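Long-range contact in angiotensin-converting enzyme (Anopheles gambiae, PDB 6S1Y), which probably hydrolyses peptides as a zinc-dependent metalloprotease of the angiotensin-converting enzyme family, a candidate target in mosquito control: residues A[268-273]-A[413-418]. Numbering follows the deposited sequence.
Sequences PEKKLL and DEQVKI
Lys-270 reaches from a surface loop to the N-terminus of helix 414-429, where its NZ forms a salt bridge with Asp-413, the N-cap residue. The bridging distance, 2.8 Å from Lys-270 NZ to Asp-413 OD2, is that of a charged hydrogen bond, and the ammonium meets this oxygen from above the carboxylate, 42° out of its plane. A second, weak bond at 3.1 Å joins the same NZ to Gln-415 OE1, so one ammonium group spans the cap and the first turn. Bends about the second and fourth side-chain torsions of Lys-270 bring the chain to these acceptors, with CD and CE passing beside Asp-413 OD2. An apolar contact lies next to the polar one: the CB of Lys-271 rests against both methyls of Val-416, 4.0 Å from its CG1, while the rest of the Lys-271 chain turns off from the helix. Here the backbones are also nearest, 5.7 Å between the CA atoms of Lys-271 and Val-416.

In the second shell, the two carboxylate oxygens of Asp-413 divide the work. OD2 takes the lysine and OD1 caps the helix, a split that should restrain the carboxylate's rotation and would probably favour its charged form, since two backbone amides and an ammonium group donate to it. Further out, Asn-419 donates its ND2 to Lys-271 O, tying the loop to the next helical turn, and Leu-407 and Tyr-410 pack on Lys-271 and Val-416 respectively. The contact joins the loop preceding helix 276-281 to the start of helix 414-429 at the periphery, with its centre about 29 Å from the centre of the chain. Within the cap, Gln-415 N gives OD1 a weak, bent bond (121°), whereas Val-416 N reaches Asp-413 OD1 at 2.9 Å with an almost straight N-H (171°), in near line with the CG-OD1 bond.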
loop_
_atom_site.group_PDB
_atom_site.type_symbol
_atom_site.label_atom_id
_atom_site.label_comp_id
_atom_site.label_asym_id
_atom_site.label_seq_id
_atom_site.Cartn_x
_atom_site.Cartn_y
_atom_site.Cartn_z
ATOM N N PRO A 268 14.392 -22.845 13.122
ATOM C CA PRO A 268 15.240 -22.579 11.959
ATOM C C PRO A 268 15.765 -23.824 11.272
ATOM O O PRO A 268 16.159 -23.728 10.100
ATOM C CB PRO A 268 16.399 -21.745 12.542
ATOM C CG PRO A 268 16.353 -21.962 14.030
ATOM C CD PRO A 268 14.907 -22.226 14.356
ATOM N N GLU A 269 15.778 -24.982 11.924
ATOM C CA GLU A 269 16.202 -26.197 11.241
ATOM C C GLU A 269 15.020 -27.037 10.773
ATOM O O GLU A 269 15.203 -28.203 10.437
ATOM C CB GLU A 269 17.136 -27.003 12.138
ATOM C CG GLU A 269 18.431 -26.252 12.478
ATOM C CD GLU A 269 19.013 -25.490 11.269
ATOM O OE1 GLU A 269 19.172 -26.113 10.204
ATOM O OE2 GLU A 269 19.279 -24.257 11.381
ATOM N N LYS A 270 13.813 -26.467 10.746
ATOM C CA LYS A 270 12.677 -27.074 10.069
ATOM C C LYS A 270 12.377 -26.273 8.805
ATOM O O LYS A 270 12.846 -25.143 8.642
ATOM C CB LYS A 270 11.451 -27.128 10.966
ATOM C CG LYS A 270 11.601 -28.094 12.133
ATOM C CD LYS A 270 11.056 -29.462 11.793
ATOM C CE LYS A 270 11.365 -30.464 12.870
ATOM N NZ LYS A 270 10.185 -30.759 13.716
ATOM N N LYS A 271 11.608 -26.879 7.901
ATOM C CA LYS A 271 11.357 -26.270 6.609
ATOM C C LYS A 271 10.974 -24.807 6.761
ATOM O O LYS A 271 10.126 -24.444 7.581
ATOM C CB LYS A 271 10.250 -27.024 5.868
ATOM C CG LYS A 271 10.103 -26.594 4.441
ATOM C CD LYS A 271 11.222 -27.182 3.606
ATOM C CE LYS A 271 11.233 -26.604 2.201
ATOM N NZ LYS A 271 12.344 -27.158 1.416
ATOM N N LEU A 272 11.616 -23.971 5.955
ATOM C CA LEU A 272 11.336 -22.550 5.841
ATOM C C LEU A 272 10.710 -22.259 4.474
ATOM O O LEU A 272 10.752 -23.079 3.555
ATOM C CB LEU A 272 12.625 -21.748 6.036
ATOM C CG LEU A 272 13.312 -22.026 7.372
ATOM C CD1 LEU A 272 14.555 -21.179 7.528
ATOM C CD2 LEU A 272 12.381 -21.758 8.551
ATOM N N LEU A 273 10.111 -21.084 4.352
ATOM C CA LEU A 273 9.238 -20.783 3.227
ATOM C C LEU A 273 9.671 -19.543 2.449
ATOM O O LEU A 273 8.815 -18.796 1.970
ATOM C CB LEU A 273 7.801 -20.612 3.716
ATOM C CG LEU A 273 7.202 -21.866 4.346
ATOM C CD1 LEU A 273 6.000 -21.451 5.172
ATOM C CD2 LEU A 273 6.820 -22.880 3.290
ATOM N N ASP A 413 4.949 -30.946 9.829
ATOM C CA ASP A 413 4.637 -31.156 11.224
ATOM C C ASP A 413 4.205 -29.829 11.825
ATOM O O ASP A 413 4.147 -28.795 11.156
ATOM C CB ASP A 413 5.820 -31.768 11.993
ATOM C CG ASP A 413 7.087 -30.952 11.884
ATOM O OD1 ASP A 413 6.999 -29.696 11.848
ATOM O OD2 ASP A 413 8.183 -31.552 11.884
ATOM N N GLU A 414 3.891 -29.853 13.104
ATOM C CA GLU A 414 3.395 -28.646 13.747
ATOM C C GLU A 414 4.425 -27.520 13.729
ATOM O O GLU A 414 4.045 -26.350 13.694
ATOM C CB GLU A 414 2.961 -28.984 15.169
ATOM C CG GLU A 414 1.499 -29.433 15.243
ATOM C CD GLU A 414 0.539 -28.302 14.888
ATOM O OE1 GLU A 414 -0.417 -28.553 14.125
ATOM O OE2 GLU A 414 0.764 -27.153 15.368
ATOM N N GLN A 415 5.728 -27.839 13.727
ATOM C CA GLN A 415 6.732 -26.780 13.768
ATOM C C GLN A 415 6.879 -26.092 12.422
ATOM O O GLN A 415 7.060 -24.861 12.362
ATOM C CB GLN A 415 8.077 -27.322 14.217
ATOM C CG GLN A 415 8.091 -27.688 15.684
ATOM C CD GLN A 415 7.382 -29.003 15.951
ATOM O OE1 GLN A 415 7.551 -29.962 15.212
ATOM N NE2 GLN A 415 6.569 -29.038 16.987
ATOM N N VAL A 416 6.813 -26.859 11.337
ATOM C CA VAL A 416 6.740 -26.250 10.019
ATOM C C VAL A 416 5.538 -25.315 9.958
ATOM O O VAL A 416 5.618 -24.206 9.416
ATOM C CB VAL A 416 6.698 -27.335 8.927
ATOM C CG1 VAL A 416 6.596 -26.705 7.556
ATOM C CG2 VAL A 416 7.940 -28.212 9.020
ATOM N N LYS A 417 4.427 -25.714 10.559
ATOM C CA LYS A 417 3.262 -24.840 10.519
ATOM C C LYS A 417 3.479 -23.559 11.335
ATOM O O LYS A 417 3.009 -22.486 10.918
ATOM C CB LYS A 417 2.033 -25.614 10.971
ATOM C CG LYS A 417 1.398 -26.357 9.805
ATOM C CD LYS A 417 0.519 -27.516 10.246
ATOM C CE LYS A 417 -0.553 -27.094 11.233
ATOM N NZ LYS A 417 -1.646 -28.130 11.305
ATOM N N ILE A 418 4.210 -23.628 12.455
ATOM C CA ILE A 418 4.532 -22.413 13.205
ATOM C C ILE A 418 5.448 -21.500 12.380
ATOM O O ILE A 418 5.195 -20.298 12.258
ATOM C CB ILE A 418 5.158 -22.778 14.568
ATOM C CG1 ILE A 418 4.189 -23.628 15.419
ATOM C CG2 ILE A 418 5.540 -21.541 15.341
ATOM C CD1 ILE A 418 2.877 -22.949 15.747
#